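Local structure of sulfite reductase [ferredoxin] (Mycobacterium tuberculosis, 1ZJ8) at residues Ala361-Gly366 / Glu440-Ala445; Thr387-Leu392 / Asn424-Ser429; His420-Leu425 / His447-Leu452. The protein catalyses the six-electron reduction of sulfite to sulfide, taking electrons from ferredoxin and using a siroheme and a [4Fe-4S] cluster. All coordinates share one frame; numbering follows the deposited sequence.

Overall arrangement
The three contacts gather at strand 425-427, and the two nearest the cofactors share the siroheme pocket. Contact 1 places Arg442 on a siroheme carboxylate, with its side chain about 6 Å from the iron-sulfur cluster, while contact 2 sets a hairpin loop against the strand that leads to the cluster ligand Cys428. Their centres are about 9 Å apart, and Thr441 OG1 of contact 1 probably hydrogen-bonds Cys428 O of contact 2 at 2.8 Å. Contact 3 lies farther out, its centre about 12 Å from each of the others. It shares Asn424 and Leu425 with contact 2 and helix 442-455 with contact 1, where Leu425 CD2 packs 3.8 Å from Ala445 CB.

Contact 1: Ala361-Gly366 / Glu440-Ala445; sequences AGRVSG and ETRVRA. With SRM (siroheme), chain E.
Arg442 bonds to both the siroheme and Ala361: its NH2 donates to the siroheme carboxylate oxygen O3B at 2.6 Å and 164°. The carboxylate carbon CEB lies at the edge of the guanidinium, in its plane, so the carboxylate is met at the guanidinium's edge and the arginine probably offsets the charge of this acid. The neighbouring nitrogen, NH1, turns to Ala361 O. That bond is modelled strongly bent and very short, so its exact geometry is doubtful. The side chain leaves the helix with CG opposite the backbone N (chi1 -155°), runs straight through chi2 and bends at chi3, which turns the guanidinium toward the cofactor.

A second arginine packs on this shaft. Arg442 CD rests over one face of the Arg363 guanidinium, 3.8 Å from NH2 and displaced toward its rim, with the two guanidinium planes 62° apart. Arg363 NH2 and Arg442 NE are 4.4 Å apart; Asp137, in a salt bridge with Arg363, should ease the meeting of like charges. Val443 CG2 comes obliquely to Arg363 NH1, at 4.0 Å, and Ala361 CB meets Ala445 CB at 4.2 Å.

The contact joins the second ferredoxin-like half domain to the 4Fe-4S domain at the siroheme pocket. Arg363, at the start of the weakly bonded strand 363-365, and the preceding Ala361 and Gly362 meet the first turn of helix 442-455. The strand borders an antiparallel sheet, next to strand 135-138; Ala361 and Ala445 both also touch Leu425 on strand 425-427.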
loop_
_atom_site.group_PDB
_atom_site.type_symbol
_atom_site.label_atom_id
_atom_site.label_comp_id
_atom_site.label_asym_id
_atom_site.label_seq_id
_atom_site.Cartn_x
_atom_site.Cartn_y
_atom_site.Cartn_z
ATOM N N ALA A 361 -3.459 -12.561 0.793
ATOM C CA ALA A 361 -3.622 -11.198 1.263
ATOM C C ALA A 361 -2.514 -10.805 2.196
ATOM O O ALA A 361 -2.790 -10.311 3.254
ATOM C CB ALA A 361 -4.942 -11.054 1.969
ATOM N N GLY A 362 -1.265 -11.088 1.830
ATOM C CA GLY A 362 -0.096 -10.624 2.579
ATOM C C GLY A 362 0.239 -11.370 3.865
ATOM O O GLY A 362 1.275 -11.097 4.484
ATOM N N ARG A 363 -0.599 -12.328 4.269
ATOM C CA ARG A 363 -0.431 -12.970 5.581
ATOM C C ARG A 363 0.658 -14.009 5.577
ATOM O O ARG A 363 0.517 -15.032 4.916
ATOM C CB ARG A 363 -1.731 -13.642 6.035
ATOM C CG ARG A 363 -1.550 -14.554 7.279
ATOM C CD ARG A 363 -2.583 -14.329 8.367
ATOM N NE ARG A 363 -2.335 -13.065 9.051
ATOM C CZ ARG A 363 -3.186 -12.496 9.904
ATOM N NH1 ARG A 363 -4.332 -13.101 10.216
ATOM N NH2 ARG A 363 -2.896 -11.314 10.447
ATOM N N VAL A 364 1.727 -13.746 6.319
ATOM C CA VAL A 364 2.790 -14.724 6.560
ATOM C C VAL A 364 3.050 -14.788 8.083
ATOM O O VAL A 364 2.096 -14.718 8.863
ATOM C CB VAL A 364 4.104 -14.428 5.712
ATOM C CG1 VAL A 364 3.858 -14.618 4.207
ATOM C CG2 VAL A 364 4.669 -13.022 5.974
ATOM N N SER A 365 4.309 -14.940 8.508
ATOM C CA SER A 365 4.676 -15.050 9.921
ATOM C C SER A 365 6.203 -15.058 10.075
ATOM O O SER A 365 6.958 -15.267 9.111
ATOM C CB SER A 365 4.072 -16.311 10.584
ATOM O OG SER A 365 4.525 -17.536 9.999
ATOM N N GLY A 366 6.649 -14.833 11.309
ATOM C CA GLY A 366 8.069 -14.827 11.642
ATOM C C GLY A 366 8.671 -16.114 11.150
ATOM O O GLY A 366 9.616 -16.090 10.370
ATOM N N GLU A 440 -14.220 -7.891 9.408
ATOM C CA GLU A 440 -13.034 -8.709 9.379
ATOM C C GLU A 440 -12.634 -8.955 7.911
ATOM O O GLU A 440 -13.467 -9.220 7.053
ATOM C CB GLU A 440 -13.295 -10.020 10.132
ATOM C CG GLU A 440 -12.078 -10.890 10.281
ATOM C CD GLU A 440 -10.903 -10.118 10.860
ATOM O OE1 GLU A 440 -11.015 -9.769 12.060
ATOM O OE2 GLU A 440 -9.902 -9.852 10.120
ATOM N N THR A 441 -11.345 -8.855 7.634
ATOM C CA THR A 441 -10.860 -8.886 6.263
ATOM C C THR A 441 -9.711 -9.878 6.052
ATOM O O THR A 441 -9.830 -10.771 5.207
ATOM C CB THR A 441 -10.388 -7.478 5.829
ATOM O OG1 THR A 441 -9.516 -6.936 6.830
ATOM C CG2 THR A 441 -11.565 -6.557 5.643
ATOM N N ARG A 442 -8.617 -9.733 6.813
ATOM C CA ARG A 442 -7.447 -10.568 6.567
ATOM C C ARG A 442 -7.665 -12.029 6.948
ATOM O O ARG A 442 -7.183 -12.920 6.252
ATOM C CB ARG A 442 -6.150 -10.032 7.206
ATOM C CG ARG A 442 -4.919 -10.570 6.413
ATOM C CD ARG A 442 -3.527 -10.137 6.874
ATOM N NE ARG A 442 -3.326 -8.690 6.900
ATOM C CZ ARG A 442 -3.269 -7.888 5.841
ATOM N NH1 ARG A 442 -3.428 -8.353 4.623
ATOM N NH2 ARG A 442 -3.078 -6.587 6.006
ATOM N N VAL A 443 -8.417 -12.279 8.015
ATOM C CA VAL A 443 -8.717 -13.653 8.425
ATOM C C VAL A 443 -9.776 -14.289 7.500
ATOM O O VAL A 443 -9.667 -15.464 7.106
ATOM C CB VAL A 443 -9.189 -13.698 9.911
ATOM C CG1 VAL A 443 -9.171 -15.161 10.430
ATOM C CG2 VAL A 443 -8.304 -12.766 10.794
ATOM N N ARG A 444 -10.793 -13.497 7.168
ATOM C CA ARG A 444 -11.828 -13.911 6.235
ATOM C C ARG A 444 -11.214 -14.455 4.960
ATOM O O ARG A 444 -11.533 -15.570 4.516
ATOM C CB ARG A 444 -12.717 -12.717 5.893
ATOM C CG ARG A 444 -13.958 -13.087 5.087
ATOM C CD ARG A 444 -15.019 -13.733 5.973
ATOM N NE ARG A 444 -15.569 -14.952 5.403
ATOM C CZ ARG A 444 -16.441 -14.994 4.412
ATOM N NH1 ARG A 444 -16.853 -13.886 3.853
ATOM N NH2 ARG A 444 -16.905 -16.146 3.966
ATOM N N ALA A 445 -10.309 -13.656 4.404
ATOM C CA ALA A 445 -9.591 -13.982 3.176
ATOM C C ALA A 445 -8.918 -15.329 3.241
ATOM O O ALA A 445 -8.804 -16.016 2.231
ATOM C CB ALA A 445 -8.530 -12.924 2.902
HETATM FE FE SRM E . -3.624 2.699 5.188
HETATM C CHA SRM E . -4.956 4.207 7.948
HETATM C CHB SRM E . -3.598 -0.227 6.818
HETATM C CHC SRM E . -2.312 1.277 2.571
HETATM C CHD SRM E . -5.573 4.696 3.151
HETATM N NA SRM E . -3.984 2.150 7.077
HETATM C C1A SRM E . -4.400 2.920 8.106
HETATM C C2A SRM E . -4.224 2.282 9.449
HETATM C CMA SRM E . -2.957 2.777 10.077
HETATM C CDA SRM E . -5.438 2.423 10.324
HETATM C CEA SRM E . -5.437 3.421 11.439
HETATM O O3A SRM E . -5.323 4.619 11.161
HETATM O O4A SRM E . -5.541 3.060 12.620
HETATM C C3A SRM E . -4.105 0.850 9.051
HETATM C CAA SRM E . -3.113 0.066 9.841
HETATM C CBA SRM E . -3.932 -0.485 10.978
HETATM C CCA SRM E . -3.407 -1.813 11.419
HETATM O O1A SRM E . -3.023 -2.628 10.553
HETATM O O2A SRM E . -3.349 -2.053 12.649
HETATM C C4A SRM E . -3.864 0.917 7.581
HETATM N NB SRM E . -2.929 0.892 4.844
HETATM C C1B SRM E . -2.930 -0.210 5.596
HETATM C C2B SRM E . -2.158 -1.369 5.031
HETATM C CMB SRM E . -1.376 -2.150 6.049
HETATM C CDB SRM E . -3.145 -2.289 4.394
HETATM C CEB SRM E . -2.637 -3.537 3.764
HETATM O O3B SRM E . -2.890 -4.672 4.223
HETATM O O4B SRM E . -1.938 -3.404 2.759
HETATM C C3B SRM E . -1.338 -0.634 3.993
HETATM C CAB SRM E . -0.058 -0.107 4.590
HETATM C CBB SRM E . 1.007 0.080 3.554
HETATM C CCB SRM E . 2.177 0.817 4.139
HETATM O O1B SRM E . 3.204 0.220 4.453
HETATM O O2B SRM E . 2.150 2.034 4.291
HETATM C C4B SRM E . -2.210 0.572 3.772
HETATM N NC SRM E . -3.973 2.850 3.293
HETATM C C1C SRM E . -3.201 2.313 2.326
HETATM C C2C SRM E . -3.636 2.604 1.041
HETATM C CDC SRM E . -3.228 2.002 -0.262
HETATM C CEC SRM E . -2.064 2.516 -1.016
HETATM O O3C SRM E . -1.290 3.345 -0.486
HETATM O O4C SRM E . -1.939 2.083 -2.171
HETATM C C3C SRM E . -4.602 3.542 1.251
HETATM C CAC SRM E . -5.310 4.128 0.073
HETATM C CBC SRM E . -4.583 5.067 -0.866
HETATM C CCC SRM E . -4.539 6.449 -0.239
HETATM O O1C SRM E . -3.807 6.674 0.763
HETATM O O2C SRM E . -5.278 7.328 -0.752
HETATM C C4C SRM E . -4.742 3.725 2.602
HETATM N ND SRM E . -4.723 4.373 5.481
HETATM C C1D SRM E . -5.549 4.870 4.546
HETATM C C2D SRM E . -6.518 5.674 5.175
HETATM C CAD SRM E . -7.184 6.849 4.482
HETATM C CBD SRM E . -6.570 8.207 4.623
HETATM C CCD SRM E . -7.065 9.415 3.880
HETATM O O1D SRM E . -6.285 9.922 3.044
HETATM O O2D SRM E . -8.214 9.887 4.090
HETATM C C3D SRM E . -6.237 5.639 6.531
HETATM C CDD SRM E . -6.693 6.663 7.535
HETATM C CED SRM E . -6.050 8.025 7.673
HETATM O O3D SRM E . -4.973 8.283 7.136
HETATM O O4D SRM E . -6.591 8.925 8.332
HETATM C C4D SRM E . -5.124 4.833 6.705
#

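Contact 2: Thr387-Leu392 / Asn424-Ser429; sequences TPYQKL and NLMACS. With SF4 (iron/sulfur cluster), chain D.
The Tyr389 ring and the Gln390 amide are the flat groups that meet strand 425-427. Met426 SD approaches the tyrosine obliquely, 3.9 Å from CD2 and 5.1 Å from the ring centroid, on a line 64° off the ring normal. This is a Met-aromatic contact, and Arg480 adds a cation-pi interaction with the same ring. The Gln390 amide has Ala427 O almost exactly in its plane, and NE2 donates to that oxygen at 2.9 Å and 163°. Seen from the acceptor, the donor is tilted 28° from the carbonyl plane.

Beyond CG the glutamine is extended, which carries the amide from the loop to the strand. Its other end, OE1, lies against the methionine shaft, 3.2 Å from Met426 CG, so one amide spans two successive residues: an apolar side chain at OE1 and a backbone carbonyl at NE2. Lys391 NZ lies 3.7 Å from Leu425 O, though the place of this side chain is less certain. Ala427 O receives a second, weak hydrogen bond from Arg442 NH1.

Residues 387-391 form the loop of a hairpin joining strands 384-386 and 392-397, whereas strand 425-427 pairs in parallel with strand 469-472. Just past its end, Cys428 SG binds the cluster iron FE4 at 2.3 Å. Cys428 and Cys434 are the first two of the cluster cysteines; Cys474 and Cys478 follow strand 469-472, in the family's C-X5-C and C-X3-C pattern.

Ser429 OG hydrogen-bonds a siroheme carboxylate, and Gln390 itself lines the siroheme pocket. The hydrogen bond from Gln390 probably helps to hold the carbonyl just before Cys428, linking the loop at the siroheme to the segment that supplies a cluster ligand.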
loop_
_atom_site.group_PDB
_atom_site.type_symbol
_atom_site.label_atom_id
_atom_site.label_comp_id
_atom_site.label_asym_id
_atom_site.label_seq_id
_atom_site.Cartn_x
_atom_site.Cartn_y
_atom_site.Cartn_z
ATOM N N THR A 387 6.051 -6.753 -2.653
ATOM C CA THR A 387 5.294 -6.290 -3.844
ATOM C C THR A 387 4.220 -5.285 -3.447
ATOM O O THR A 387 3.675 -5.352 -2.359
ATOM C CB THR A 387 4.609 -7.509 -4.548
ATOM O OG1 THR A 387 5.617 -8.460 -4.896
ATOM C CG2 THR A 387 3.838 -7.165 -5.831
ATOM N N PRO A 388 3.933 -4.300 -4.304
ATOM C CA PRO A 388 2.738 -3.496 -4.006
ATOM C C PRO A 388 1.392 -4.219 -4.143
ATOM O O PRO A 388 0.356 -3.566 -4.092
ATOM C CB PRO A 388 2.852 -2.314 -4.985
ATOM C CG PRO A 388 4.303 -2.345 -5.483
ATOM C CD PRO A 388 4.693 -3.776 -5.462
ATOM N N TYR A 389 1.397 -5.544 -4.264
ATOM C CA TYR A 389 0.163 -6.338 -4.306
ATOM C C TYR A 389 0.191 -7.422 -3.237
ATOM O O TYR A 389 -0.481 -8.458 -3.369
ATOM C CB TYR A 389 -0.051 -6.889 -5.713
ATOM C CG TYR A 389 -0.418 -5.763 -6.661
ATOM C CD1 TYR A 389 0.566 -5.084 -7.378
ATOM C CD2 TYR A 389 -1.748 -5.324 -6.782
ATOM C CE1 TYR A 389 0.237 -4.029 -8.205
ATOM C CE2 TYR A 389 -2.080 -4.276 -7.612
ATOM C CZ TYR A 389 -1.089 -3.634 -8.321
ATOM O OH TYR A 389 -1.403 -2.581 -9.152
ATOM N N GLN A 390 0.971 -7.137 -2.182
ATOM C CA GLN A 390 1.098 -7.952 -0.974
ATOM C C GLN A 390 1.704 -9.330 -1.257
ATOM O O GLN A 390 1.272 -10.349 -0.692
ATOM C CB GLN A 390 -0.244 -8.122 -0.263
ATOM C CG GLN A 390 -1.050 -6.875 -0.080
ATOM C CD GLN A 390 -2.460 -7.197 0.364
ATOM O OE1 GLN A 390 -3.092 -8.122 -0.165
ATOM N NE2 GLN A 390 -2.964 -6.451 1.345
ATOM N N LYS A 391 2.704 -9.345 -2.131
ATOM C CA LYS A 391 3.356 -10.573 -2.569
ATOM C C LYS A 391 4.846 -10.461 -2.335
ATOM O O LYS A 391 5.338 -9.411 -1.916
ATOM C CB LYS A 391 3.020 -10.841 -4.037
ATOM C CG LYS A 391 1.583 -11.427 -4.229
ATOM C CD LYS A 391 0.636 -10.537 -5.016
ATOM C CE LYS A 391 -0.824 -11.068 -5.049
ATOM N NZ LYS A 391 -1.746 -10.642 -3.957
ATOM N N LEU A 392 5.580 -11.543 -2.553
ATOM C CA LEU A 392 7.042 -11.441 -2.504
ATOM C C LEU A 392 7.731 -12.164 -3.638
ATOM O O LEU A 392 7.298 -13.232 -4.055
ATOM C CB LEU A 392 7.615 -11.897 -1.153
ATOM C CG LEU A 392 6.803 -12.783 -0.218
ATOM C CD1 LEU A 392 7.676 -13.238 0.974
ATOM C CD2 LEU A 392 5.576 -12.064 0.304
ATOM N N ASN A 424 -5.109 -13.030 -7.099
ATOM C CA ASN A 424 -5.636 -11.700 -7.372
ATOM C C ASN A 424 -6.429 -11.036 -6.246
ATOM O O ASN A 424 -6.999 -9.982 -6.448
ATOM C CB ASN A 424 -6.480 -11.756 -8.649
ATOM C CG ASN A 424 -5.659 -12.087 -9.850
ATOM O OD1 ASN A 424 -4.647 -11.470 -10.079
ATOM N ND2 ASN A 424 -6.071 -13.084 -10.608
ATOM N N LEU A 425 -6.441 -11.620 -5.064
ATOM C CA LEU A 425 -7.230 -11.068 -3.981
ATOM C C LEU A 425 -6.342 -10.231 -3.061
ATOM O O LEU A 425 -5.234 -10.615 -2.723
ATOM C CB LEU A 425 -7.945 -12.183 -3.193
ATOM C CG LEU A 425 -8.761 -11.728 -1.958
ATOM C CD1 LEU A 425 -9.963 -12.603 -1.727
ATOM C CD2 LEU A 425 -7.938 -11.648 -0.651
ATOM N N MET A 426 -6.832 -9.084 -2.636
ATOM C CA MET A 426 -6.187 -8.348 -1.551
ATOM C C MET A 426 -7.212 -8.043 -0.469
ATOM O O MET A 426 -8.420 -7.998 -0.726
ATOM C CB MET A 426 -5.566 -7.029 -2.041
ATOM C CG MET A 426 -4.362 -7.180 -2.951
ATOM S SD MET A 426 -3.493 -5.613 -3.325
ATOM C CE MET A 426 -4.812 -4.436 -3.499
ATOM N N ALA A 427 -6.714 -7.830 0.740
ATOM C CA ALA A 427 -7.544 -7.433 1.863
ATOM C C ALA A 427 -6.699 -6.570 2.780
ATOM O O ALA A 427 -5.465 -6.676 2.789
ATOM C CB ALA A 427 -8.053 -8.647 2.598
ATOM N N CYS A 428 -7.353 -5.706 3.545
ATOM C CA CYS A 428 -6.671 -4.879 4.533
ATOM C C CYS A 428 -6.613 -5.645 5.847
ATOM O O CYS A 428 -6.921 -6.840 5.897
ATOM C CB CYS A 428 -7.430 -3.573 4.710
ATOM S SG CYS A 428 -9.036 -3.747 5.568
ATOM N N SER A 429 -6.215 -4.963 6.914
ATOM C CA SER A 429 -6.090 -5.608 8.222
ATOM C C SER A 429 -7.471 -5.932 8.833
ATOM O O SER A 429 -7.717 -7.057 9.309
ATOM C CB SER A 429 -5.270 -4.711 9.114
ATOM O OG SER A 429 -4.139 -4.321 8.378
HETATM FE FE1 SF4 D . -10.020 0.805 7.169
HETATM FE FE2 SF4 D . -7.428 0.433 6.381
HETATM FE FE3 SF4 D . -8.251 -0.392 8.857
HETATM FE FE4 SF4 D . -8.918 -1.673 6.542
HETATM S S1 SF4 D . -6.810 -1.489 7.450
HETATM S S2 SF4 D . -10.360 -1.154 8.294
HETATM S S3 SF4 D . -9.299 0.069 5.100
HETATM S S4 SF4 D . -8.164 1.784 8.120
#

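Contact 3: His420-Leu425 / His447-Leu452; sequences HWRRNL and HLVPEL
Helix 420-424 and the 447-452 segment of helix 442-455 run nearly antiparallel, at 151°, with their axes 8.9 Å apart at closest approach and Arg422 opposite Val449. At one end, Leu452 lays its CB over a face of the Trp421 indole, 4.1 Å from the centroid of the five-membered ring and 18° off its normal, a CH-pi contact displaced toward the ring's rim. Its CD1 continues to Trp421 CE3 at 4.0 Å, the two side chains crossing at about a right angle.

Val449 fills the middle with both methyls. Placed opposite its backbone N (chi1 162°), CG1 packs 3.5 Å from Arg422 CB, while CG2 meets Leu425 CD1 at 4.0 Å. Leu425 opens strand 425-427, which with helix 442-455 and the parallel strand 469-472 makes a beta-alpha-beta crossover; the short helix 420-424 thus packs on the crossover helix just ahead of the first strand.

Apolar side chains dominate the interface. Arg422 lends its aliphatic part to Val449 and sends NH1 into a salt bridge with Glu453, one turn beyond Val449 on helix 442-455. Helix 532-545 borders the contact too, where Val540 touches Trp421 and Ile536 touches Leu452.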
loop_
_atom_site.group_PDB
_atom_site.type_symbol
_atom_site.label_atom_id
_atom_site.label_comp_id
_atom_site.label_asym_id
_atom_site.label_seq_id
_atom_site.Cartn_x
_atom_site.Cartn_y
_atom_site.Cartn_z
ATOM N N HIS A 420 -6.252 -18.221 -9.685
ATOM C CA HIS A 420 -6.691 -16.846 -9.944
ATOM C C HIS A 420 -7.004 -16.112 -8.665
ATOM O O HIS A 420 -6.537 -14.994 -8.418
ATOM C CB HIS A 420 -8.001 -16.867 -10.757
ATOM C CG HIS A 420 -7.826 -17.355 -12.150
ATOM N ND1 HIS A 420 -7.506 -16.509 -13.197
ATOM C CD2 HIS A 420 -7.867 -18.606 -12.667
ATOM C CE1 HIS A 420 -7.372 -17.221 -14.306
ATOM N NE2 HIS A 420 -7.586 -18.496 -14.011
ATOM N N TRP A 421 -7.831 -16.788 -7.870
ATOM C CA TRP A 421 -8.413 -16.256 -6.646
ATOM C C TRP A 421 -7.376 -15.909 -5.630
ATOM O O TRP A 421 -7.378 -14.813 -5.096
ATOM C CB TRP A 421 -9.387 -17.271 -6.034
ATOM C CG TRP A 421 -10.413 -17.599 -7.021
ATOM C CD1 TRP A 421 -10.594 -18.790 -7.667
ATOM C CD2 TRP A 421 -11.348 -16.685 -7.584
ATOM N NE1 TRP A 421 -11.620 -18.678 -8.571
ATOM C CE2 TRP A 421 -12.095 -17.395 -8.546
ATOM C CE3 TRP A 421 -11.623 -15.323 -7.368
ATOM C CZ2 TRP A 421 -13.094 -16.801 -9.287
ATOM C CZ3 TRP A 421 -12.632 -14.734 -8.087
ATOM C CH2 TRP A 421 -13.359 -15.475 -9.042
ATOM N N ARG A 422 -6.488 -16.848 -5.351
ATOM C CA ARG A 422 -5.411 -16.588 -4.395
ATOM C C ARG A 422 -4.456 -15.514 -4.904
ATOM O O ARG A 422 -3.906 -14.731 -4.143
ATOM C CB ARG A 422 -4.630 -17.862 -4.158
ATOM C CG ARG A 422 -3.610 -17.787 -3.057
ATOM C CD ARG A 422 -2.644 -18.934 -3.230
ATOM N NE ARG A 422 -2.327 -19.589 -1.971
ATOM C CZ ARG A 422 -3.166 -20.378 -1.299
ATOM N NH1 ARG A 422 -4.402 -20.652 -1.751
ATOM N NH2 ARG A 422 -2.746 -20.908 -0.157
ATOM N N ARG A 423 -4.245 -15.533 -6.206
ATOM C CA ARG A 423 -3.350 -14.625 -6.846
ATOM C C ARG A 423 -3.840 -13.209 -6.783
ATOM O O ARG A 423 -3.091 -12.302 -6.479
ATOM C CB ARG A 423 -3.224 -15.012 -8.310
ATOM C CG ARG A 423 -2.433 -14.005 -9.071
ATOM C CD ARG A 423 -1.858 -14.610 -10.255
ATOM N NE ARG A 423 -1.064 -13.655 -10.992
ATOM C CZ ARG A 423 -0.407 -13.969 -12.094
ATOM N NH1 ARG A 423 -0.490 -15.196 -12.600
ATOM N NH2 ARG A 423 0.304 -13.048 -12.714
ATOM N N ASN A 424 -5.109 -13.030 -7.099
ATOM C CA ASN A 424 -5.636 -11.700 -7.372
ATOM C C ASN A 424 -6.429 -11.036 -6.246
ATOM O O ASN A 424 -6.999 -9.982 -6.448
ATOM C CB ASN A 424 -6.480 -11.756 -8.649
ATOM C CG ASN A 424 -5.659 -12.087 -9.850
ATOM O OD1 ASN A 424 -4.647 -11.470 -10.079
ATOM N ND2 ASN A 424 -6.071 -13.084 -10.608
ATOM N N LEU A 425 -6.441 -11.620 -5.064
ATOM C CA LEU A 425 -7.230 -11.068 -3.981
ATOM C C LEU A 425 -6.342 -10.231 -3.061
ATOM O O LEU A 425 -5.234 -10.615 -2.723
ATOM C CB LEU A 425 -7.945 -12.183 -3.193
ATOM C CG LEU A 425 -8.761 -11.728 -1.958
ATOM C CD1 LEU A 425 -9.963 -12.603 -1.727
ATOM C CD2 LEU A 425 -7.938 -11.648 -0.651
ATOM N N HIS A 447 -9.952 -17.989 4.617
ATOM C CA HIS A 447 -10.968 -19.015 4.383
ATOM C C HIS A 447 -11.624 -18.857 3.026
ATOM O O HIS A 447 -12.119 -19.832 2.451
ATOM C CB HIS A 447 -12.091 -18.907 5.432
ATOM C CG HIS A 447 -11.649 -19.144 6.850
ATOM N ND1 HIS A 447 -11.100 -18.150 7.642
ATOM C CD2 HIS A 447 -11.702 -20.257 7.627
ATOM C CE1 HIS A 447 -10.817 -18.648 8.834
ATOM N NE2 HIS A 447 -11.171 -19.921 8.851
ATOM N N LEU A 448 -11.653 -17.624 2.524
ATOM C CA LEU A 448 -12.472 -17.297 1.370
ATOM C C LEU A 448 -11.805 -17.745 0.090
ATOM O O LEU A 448 -12.478 -18.277 -0.787
ATOM C CB LEU A 448 -12.772 -15.804 1.356
ATOM C CG LEU A 448 -13.683 -15.278 0.245
ATOM C CD1 LEU A 448 -15.026 -15.997 0.241
ATOM C CD2 LEU A 448 -13.847 -13.765 0.395
ATOM N N VAL A 449 -10.487 -17.557 0.002
ATOM C CA VAL A 449 -9.701 -17.985 -1.155
ATOM C C VAL A 449 -9.885 -19.494 -1.453
ATOM O O VAL A 449 -10.264 -19.851 -2.568
ATOM C CB VAL A 449 -8.210 -17.587 -0.989
ATOM C CG1 VAL A 449 -7.335 -18.396 -1.933
ATOM C CG2 VAL A 449 -8.019 -16.093 -1.222
ATOM N N PRO A 450 -9.641 -20.377 -0.464
ATOM C CA PRO A 450 -9.955 -21.819 -0.598
ATOM C C PRO A 450 -11.391 -22.134 -0.998
ATOM O O PRO A 450 -11.613 -22.943 -1.917
ATOM C CB PRO A 450 -9.725 -22.371 0.809
ATOM C CG PRO A 450 -8.889 -21.389 1.520
ATOM C CD PRO A 450 -9.002 -20.062 0.830
ATOM N N GLU A 451 -12.353 -21.507 -0.323
ATOM C CA GLU A 451 -13.770 -21.669 -0.701
ATOM C C GLU A 451 -13.960 -21.422 -2.194
ATOM O O GLU A 451 -14.402 -22.315 -2.913
ATOM C CB GLU A 451 -14.705 -20.743 0.083
ATOM C CG GLU A 451 -16.181 -21.102 -0.126
ATOM C CD GLU A 451 -17.148 -20.157 0.570
ATOM O OE1 GLU A 451 -16.784 -19.544 1.603
ATOM O OE2 GLU A 451 -18.283 -20.028 0.059
ATOM N N LEU A 452 -13.579 -20.222 -2.644
ATOM C CA LEU A 452 -13.648 -19.830 -4.049
ATOM C C LEU A 452 -12.913 -20.811 -4.952
ATOM O O LEU A 452 -13.429 -21.203 -6.000
ATOM C CB LEU A 452 -13.055 -18.427 -4.216
ATOM C CG LEU A 452 -13.858 -17.295 -3.554
ATOM C CD1 LEU A 452 -13.173 -15.937 -3.687
ATOM C CD2 LEU A 452 -15.274 -17.230 -4.123
#